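Side-chain contacts in cytoplasmic export protein 1 (Saccharomyces cerevisiae, PDB 3VWA), which acts in nuclear tRNA export, where it may collect tRNA from the export receptors at the nuclear pore complex and deliver aminoacylated tRNA to the translation machinery: residues R277-P281 against G282-N286; S444-S447 against T448-T452; P290-C293 against E294-L298. One frame throughout, in Å; residues are numbered along the deposited sequence.

Contact 1 (R277-P281 against G282-N286); sequences RNLTP and GMIEN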
loop_
_atom_site.group_PDB
_atom_site.type_symbol
_atom_site.label_atom_id
_atom_site.label_comp_id
_atom_site.label_asym_id
_atom_site.label_seq_id
_atom_site.Cartn_x
_atom_site.Cartn_y
_atom_site.Cartn_z
ATOM N N ARG A 277 9.040 5.031 -6.164
ATOM C CA ARG A 277 8.200 6.113 -5.570
ATOM C C ARG A 277 7.709 6.969 -6.673
ATOM O O ARG A 277 8.358 7.028 -7.704
ATOM C CB ARG A 277 9.016 7.015 -4.647
ATOM C CG ARG A 277 9.468 6.358 -3.374
ATOM C CD ARG A 277 10.014 7.348 -2.353
ATOM N NE ARG A 277 10.349 6.558 -1.164
ATOM C CZ ARG A 277 11.580 6.385 -0.703
ATOM N NH1 ARG A 277 11.786 5.610 0.370
ATOM N NH2 ARG A 277 12.603 7.016 -1.298
ATOM N N ASN A 278 6.563 7.625 -6.468
ATOM C CA ASN A 278 5.989 8.549 -7.453
ATOM C C ASN A 278 5.672 7.823 -8.745
ATOM O O ASN A 278 5.759 8.405 -9.821
ATOM C CB ASN A 278 6.939 9.715 -7.752
ATOM C CG ASN A 278 7.220 10.555 -6.521
ATOM O OD1 ASN A 278 8.328 10.576 -6.033
ATOM N ND2 ASN A 278 6.188 11.174 -5.973
ATOM N N LEU A 279 5.307 6.542 -8.634
ATOM C CA LEU A 279 4.805 5.827 -9.817
ATOM C C LEU A 279 3.285 5.959 -9.949
ATOM O O LEU A 279 2.586 6.168 -8.943
ATOM C CB LEU A 279 5.192 4.369 -9.681
ATOM C CG LEU A 279 6.688 4.087 -9.745
ATOM C CD1 LEU A 279 6.925 2.611 -9.479
ATOM C CD2 LEU A 279 7.198 4.451 -11.129
ATOM N N THR A 280 2.733 5.818 -11.151
ATOM C CA THR A 280 1.246 5.708 -11.244
ATOM C C THR A 280 0.695 4.574 -10.393
ATOM O O THR A 280 1.261 3.464 -10.375
ATOM C CB THR A 280 0.688 5.604 -12.678
ATOM O OG1 THR A 280 1.592 4.870 -13.508
ATOM C CG2 THR A 280 0.464 7.020 -13.247
ATOM N N PRO A 281 -0.343 4.870 -9.600
ATOM C CA PRO A 281 -0.920 3.843 -8.737
ATOM C C PRO A 281 -1.306 2.598 -9.503
ATOM O O PRO A 281 -1.789 2.660 -10.637
ATOM C CB PRO A 281 -2.179 4.526 -8.167
ATOM C CG PRO A 281 -2.351 5.809 -8.960
ATOM C CD PRO A 281 -0.955 6.194 -9.330
ATOM N N GLY A 282 -1.056 1.457 -8.893
ATOM C CA GLY A 282 -1.528 0.201 -9.466
ATOM C C GLY A 282 -0.434 -0.790 -9.580
ATOM O O GLY A 282 -0.646 -1.943 -9.200
HETATM N N MSE A 283 0.755 -0.366 -10.070
HETATM C CA MSE A 283 1.806 -1.363 -10.349
HETATM C C MSE A 283 2.348 -1.946 -9.080
HETATM O O MSE A 283 2.591 -3.189 -8.959
HETATM C CB MSE A 283 2.985 -0.866 -11.189
HETATM C CG MSE A 283 3.658 -2.177 -11.589
HETATM SE SE MSE A 283 5.226 -1.995 -12.691
HETATM C CE MSE A 283 6.452 -0.713 -11.821
ATOM N N ILE A 284 2.575 -1.078 -8.104
ATOM C CA ILE A 284 3.043 -1.561 -6.827
ATOM C C ILE A 284 1.940 -2.316 -6.079
ATOM O O ILE A 284 2.141 -3.468 -5.651
ATOM C CB ILE A 284 3.574 -0.420 -5.939
ATOM C CG1 ILE A 284 4.887 0.101 -6.560
ATOM C CG2 ILE A 284 3.731 -0.935 -4.501
ATOM C CD1 ILE A 284 5.701 1.019 -5.680
ATOM N N GLU A 285 0.794 -1.654 -5.923
ATOM C CA GLU A 285 -0.338 -2.169 -5.138
ATOM C C GLU A 285 -0.931 -3.442 -5.708
ATOM O O GLU A 285 -1.217 -4.372 -4.961
ATOM C CB GLU A 285 -1.461 -1.119 -5.039
ATOM C CG GLU A 285 -1.086 0.207 -4.399
ATOM C CD GLU A 285 -0.450 1.207 -5.375
ATOM O OE1 GLU A 285 0.017 0.796 -6.459
ATOM O OE2 GLU A 285 -0.407 2.424 -5.074
ATOM N N ASN A 286 -1.146 -3.488 -7.015
ATOM C CA ASN A 286 -1.940 -4.558 -7.603
ATOM C C ASN A 286 -1.172 -5.459 -8.549
ATOM O O ASN A 286 -1.757 -6.347 -9.128
ATOM C CB ASN A 286 -3.169 -3.990 -8.343
ATOM C CG ASN A 286 -4.066 -3.165 -7.428
ATOM O OD1 ASN A 286 -4.258 -3.499 -6.256
ATOM N ND2 ASN A 286 -4.538 -2.042 -7.928
HETATM O O HOH W 1 2.746 1.758 -8.443
#
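Leu279 and Met283 meet methyl to methyl, with Leu279 CD1 4.1 Å from Met283 CE. The two side chains slant across each other. Met283 is a selenomethionine. Its CG stands opposite the backbone N, and a bend at its last torsion (chi3 52°) turns CE back to the leucine. Leu279 CD1 also comes within 4.3 Å of Ile284 CD1, so its methyl faces two residues of the first helical turn. Ile284 continues this apolar patch onto Leu331 of helix 321-335. Glu285 approaches from another direction. Its chain folds at chi2 (85°) and brings the carboxylate back against Pro281, with OE2 4.1 Å from Pro281 CB. Where helix 283-303 begins, Glu285 OE1 accepts the N-H of Gly282 at 2.7 Å, from a donor standing 50° out of the carboxylate plane. Gly282 has no side chain to answer it. The backbone angles of Gly282 suit glycine, because a CB there would jam against Pro281 O. One water links Thr280 O to Ile284 N: it donates to Thr280 O at 3.0 Å and accepts from Ile284 N at 2.9 Å. The Thr280 hydroxyl is held by Trp144 NE1. With an alanine in place of Glu285, the Gly282 N-H would probably lose its acceptor and Pro281 its carboxylate neighbour. At the start of helix 283-303, a negative carboxylate is likely to be favoured by the helix dipole, while side chain and water supply acceptors to early N-H groups.

Contact 2 (S444-S447 against T448-T452); sequences SKIS and TILST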
loop_
_atom_site.group_PDB
_atom_site.type_symbol
_atom_site.label_atom_id
_atom_site.label_comp_id
_atom_site.label_asym_id
_atom_site.label_seq_id
_atom_site.Cartn_x
_atom_site.Cartn_y
_atom_site.Cartn_z
ATOM N N SER A 444 3.876 -1.824 34.934
ATOM C CA SER A 444 3.364 -0.530 35.349
ATOM C C SER A 444 2.513 0.061 34.275
ATOM O O SER A 444 1.393 0.523 34.523
ATOM C CB SER A 444 4.508 0.428 35.596
ATOM O OG SER A 444 5.309 -0.080 36.606
ATOM N N LYS A 445 3.041 -0.011 33.057
ATOM C CA LYS A 445 2.370 0.482 31.889
ATOM C C LYS A 445 0.959 -0.071 31.736
ATOM O O LYS A 445 0.017 0.708 31.570
ATOM C CB LYS A 445 3.256 0.254 30.667
ATOM C CG LYS A 445 2.874 1.045 29.442
ATOM C CD LYS A 445 4.064 1.224 28.497
ATOM C CE LYS A 445 3.538 1.622 27.128
ATOM N NZ LYS A 445 4.448 1.310 25.972
ATOM N N ILE A 446 0.799 -1.389 31.826
ATOM C CA ILE A 446 -0.474 -2.009 31.540
ATOM C C ILE A 446 -1.439 -2.166 32.725
ATOM O O ILE A 446 -2.545 -2.600 32.509
ATOM C CB ILE A 446 -0.332 -3.450 30.921
ATOM C CG1 ILE A 446 -0.145 -4.498 32.019
ATOM C CG2 ILE A 446 0.716 -3.490 29.810
ATOM C CD1 ILE A 446 0.467 -5.802 31.541
ATOM N N SER A 447 -0.992 -1.864 33.941
ATOM C CA SER A 447 -1.756 -2.050 35.180
ATOM C C SER A 447 -3.144 -1.449 35.182
ATOM O O SER A 447 -4.062 -2.051 35.697
ATOM C CB SER A 447 -0.971 -1.450 36.328
ATOM O OG SER A 447 -0.863 -0.023 36.196
ATOM N N THR A 448 -3.293 -0.291 34.561
ATOM C CA THR A 448 -4.549 0.411 34.510
ATOM C C THR A 448 -5.455 -0.046 33.378
ATOM O O THR A 448 -6.592 0.450 33.311
ATOM C CB THR A 448 -4.339 1.933 34.272
ATOM O OG1 THR A 448 -3.409 2.113 33.228
ATOM C CG2 THR A 448 -3.767 2.605 35.506
ATOM N N ILE A 449 -4.984 -0.923 32.473
ATOM C CA ILE A 449 -5.938 -1.476 31.460
ATOM C C ILE A 449 -6.460 -2.886 31.751
ATOM O O ILE A 449 -7.235 -3.426 30.977
ATOM C CB ILE A 449 -5.455 -1.436 29.982
ATOM C CG1 ILE A 449 -4.330 -2.438 29.784
ATOM C CG2 ILE A 449 -5.184 0.006 29.548
ATOM C CD1 ILE A 449 -3.431 -2.068 28.645
ATOM N N LEU A 450 -6.038 -3.461 32.863
ATOM C CA LEU A 450 -6.637 -4.684 33.340
ATOM C C LEU A 450 -8.105 -4.426 33.706
ATOM O O LEU A 450 -8.484 -3.337 34.162
ATOM C CB LEU A 450 -5.849 -5.228 34.545
ATOM C CG LEU A 450 -4.553 -5.999 34.244
ATOM C CD1 LEU A 450 -3.864 -5.616 32.944
ATOM C CD2 LEU A 450 -3.568 -5.818 35.380
ATOM N N SER A 451 -8.959 -5.400 33.454
ATOM C CA SER A 451 -10.301 -5.271 34.011
ATOM C C SER A 451 -10.331 -5.917 35.429
ATOM O O SER A 451 -10.805 -7.027 35.622
ATOM C CB SER A 451 -11.375 -5.803 33.039
ATOM O OG SER A 451 -11.553 -7.208 33.159
ATOM N N THR A 452 -9.724 -5.249 36.400
ATOM C CA THR A 452 -9.976 -5.581 37.805
ATOM C C THR A 452 -10.176 -4.309 38.598
ATOM O O THR A 452 -10.106 -3.203 38.067
ATOM C CB THR A 452 -8.820 -6.326 38.514
ATOM O OG1 THR A 452 -7.550 -5.974 37.911
ATOM C CG2 THR A 452 -9.113 -7.829 38.561
#
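A type I beta turn from Ile446 to Ile449 leads the chain on from helix 433-446. Its closing bond runs from Ile449 N to Ile446 O, 3.0 Å long. The N-H comes in from above the carbonyl plane, 54° out of it. Two hydrocarbon groups crowd the same oxygen: Ile449 CG1 and Leu450 CD1 each lie 3.3 Å from Ile446 O. Ile446 also meets both of these residues through its own side chain. Its CB touches Ile449 CD1 at 4.1 Å. The Ile446 CG1 branch is set between the backbone N and the carbonyl carbon (chi1 84°), and from there it meets Leu450 CD1 at 4.0 Å. The leucine passes at a slant to it. Ile446 is buried, and its neighbours include Leu420 and Leu424 of helix 413-427. Leu450 packs on Leu421 of the same helix and on Ile460 of helix 454-469. The turn lies between helices 433-446 and 454-469 and packs on helix 413-427. It belongs to the alpha-helical solenoid, in the part of the chain between the HEAT repeats at 381-419 and 494-530. Ser447, also buried, has its hydroxyl directed back along the helix. Ser447 OG donates to Ser444 O at 2.9 Å, and Ser447 N adds a weak bond of 3.4 Å to Ser444 O. The carbonyl of Ser444 thus receives two donors from one residue. Thr448 CG2 lies 4.0 Å from Ser447 OG. Beyond the turn, Ser451 is the centre of an inverse gamma turn, and its N-H is bound by Asn417 OD1 from helix 413-427.

Contact 3 (P290-C293 against E294-L298); sequences PELC and EIIKL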
loop_
_atom_site.group_PDB
_atom_site.type_symbol
_atom_site.label_atom_id
_atom_site.label_comp_id
_atom_site.label_asym_id
_atom_site.label_seq_id
_atom_site.Cartn_x
_atom_site.Cartn_y
_atom_site.Cartn_z
ATOM N N PRO A 290 0.984 -8.338 -4.769
ATOM C CA PRO A 290 0.328 -9.606 -4.769
ATOM C C PRO A 290 1.182 -10.716 -5.366
ATOM O O PRO A 290 1.117 -11.825 -4.851
ATOM C CB PRO A 290 -0.969 -9.382 -5.606
ATOM C CG PRO A 290 -0.961 -7.978 -6.063
ATOM C CD PRO A 290 0.291 -7.303 -5.570
ATOM N N GLU A 291 1.979 -10.446 -6.406
ATOM C CA GLU A 291 2.917 -11.477 -6.902
ATOM C C GLU A 291 3.996 -11.872 -5.882
ATOM O O GLU A 291 4.261 -13.082 -5.688
ATOM C CB GLU A 291 3.587 -11.067 -8.238
ATOM C CG GLU A 291 2.617 -10.813 -9.390
ATOM C CD GLU A 291 1.889 -12.067 -9.908
ATOM O OE1 GLU A 291 1.919 -13.157 -9.259
ATOM O OE2 GLU A 291 1.283 -11.974 -10.996
ATOM N N LEU A 292 4.614 -10.887 -5.211
ATOM C CA LEU A 292 5.534 -11.221 -4.113
ATOM C C LEU A 292 4.862 -12.040 -3.057
ATOM O O LEU A 292 5.389 -13.035 -2.593
ATOM C CB LEU A 292 5.998 -9.973 -3.359
ATOM C CG LEU A 292 7.493 -9.744 -3.262
ATOM C CD1 LEU A 292 7.930 -8.569 -2.373
ATOM C CD2 LEU A 292 8.325 -11.025 -3.048
ATOM N N CYS A 293 3.708 -11.580 -2.625
ATOM C CA CYS A 293 2.966 -12.302 -1.597
ATOM C C CYS A 293 2.786 -13.760 -2.009
ATOM O O CYS A 293 3.086 -14.652 -1.227
ATOM C CB CYS A 293 1.627 -11.638 -1.314
ATOM S SG CYS A 293 1.774 -10.060 -0.414
ATOM N N GLU A 294 2.377 -14.010 -3.246
ATOM C CA GLU A 294 2.268 -15.390 -3.736
ATOM C C GLU A 294 3.583 -16.152 -3.616
ATOM O O GLU A 294 3.610 -17.334 -3.230
ATOM C CB GLU A 294 1.783 -15.410 -5.206
ATOM C CG GLU A 294 0.277 -15.327 -5.344
ATOM C CD GLU A 294 -0.386 -16.409 -4.509
ATOM O OE1 GLU A 294 0.011 -17.602 -4.650
ATOM O OE2 GLU A 294 -1.258 -16.044 -3.687
ATOM N N ILE A 295 4.693 -15.493 -3.977
ATOM C CA ILE A 295 5.991 -16.188 -3.920
ATOM C C ILE A 295 6.406 -16.437 -2.498
ATOM O O ILE A 295 6.956 -17.493 -2.208
ATOM C CB ILE A 295 7.076 -15.488 -4.738
ATOM C CG1 ILE A 295 6.796 -15.766 -6.215
ATOM C CG2 ILE A 295 8.482 -16.042 -4.366
ATOM C CD1 ILE A 295 6.932 -14.538 -7.095
ATOM N N ILE A 296 6.066 -15.504 -1.599
ATOM C CA ILE A 296 6.330 -15.670 -0.178
ATOM C C ILE A 296 5.597 -16.870 0.453
ATOM O O ILE A 296 6.191 -17.637 1.249
ATOM C CB ILE A 296 6.007 -14.400 0.668
ATOM C CG1 ILE A 296 7.053 -13.289 0.408
ATOM C CG2 ILE A 296 6.035 -14.759 2.141
ATOM C CD1 ILE A 296 6.636 -11.909 0.879
ATOM N N LYS A 297 4.315 -17.022 0.129
ATOM C CA LYS A 297 3.537 -18.175 0.646
ATOM C C LYS A 297 4.186 -19.483 0.210
ATOM O O LYS A 297 4.355 -20.393 1.026
ATOM C CB LYS A 297 2.082 -18.125 0.162
ATOM C CG LYS A 297 1.297 -16.949 0.715
ATOM C CD LYS A 297 -0.029 -16.753 -0.017
ATOM C CE LYS A 297 -0.752 -15.509 0.507
ATOM N NZ LYS A 297 -1.513 -14.794 -0.569
ATOM N N LEU A 298 4.585 -19.572 -1.056
ATOM C CA LEU A 298 5.262 -20.780 -1.521
ATOM C C LEU A 298 6.493 -21.078 -0.684
ATOM O O LEU A 298 6.672 -22.197 -0.208
ATOM C CB LEU A 298 5.612 -20.748 -3.015
ATOM C CG LEU A 298 4.648 -21.332 -4.077
ATOM C CD1 LEU A 298 3.901 -22.569 -3.557
ATOM C CD2 LEU A 298 3.679 -20.288 -4.670
#
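Ile295 CD1 lies 3.4 Å from Glu291 O, the oxygen of a flat peptide group that also takes the N-H of Ile295. Ile296 CG1 comes to 3.4 Å from Leu292 O. Lys297 CG lies 3.5 Å from Cys293 O. In each case the side chain sits by the carbonyl that its own N-H binds. The two carboxylates, the other flat groups here, turn to different partners. Glu291 OE2 is hydrogen-bonded to His251 NE2. The Glu294 chain bends at chi2 (-53°) and puts its OE2 3.4 Å from Lys297 NZ, a salt bridge whose hydrogen bond is weak. From Pro290 on, four i to i+4 bonds mark alpha helix, in the middle of helix 283-303: Glu294 N to Pro290 O, Ile295 N to Glu291 O, Ile296 N to Leu292 O and Lys297 N to Cys293 O. The kink comes where Pro290 N lacks a bond to the turn before. Leu292 and Ile296 form an apolar stripe one turn apart, with Leu292 CD2 4.3 Å from Ile296 CG1. Both rest on Phe324 of helix 321-335. The Lys297 side chain touches Leu345 and Gln348 of helix 342-351. Leu345 also touches Cys293.

Overall arrangement
Contact 1 comes first along the chain, contact 3 second and contact 2 last. Contacts 1 and 3 share helix 283-303: contact 1 is at its start and contact 3 in its middle. Their centres are 18 Å apart, and they touch where Pro290 CD packs 3.4 Å from Glu285 O. Contact 2 stands apart, following helix 433-446. Its centre is 43 Å from that of contact 1 and 40 Å from that of contact 3. Contact 1 borders the sheet-bearing, kinase-like part through Ile140 and Trp144. This piece of the longer tRNA-export protein holds that part and the helical HEAT part, and the contacts run from their junction outward along the solenoid.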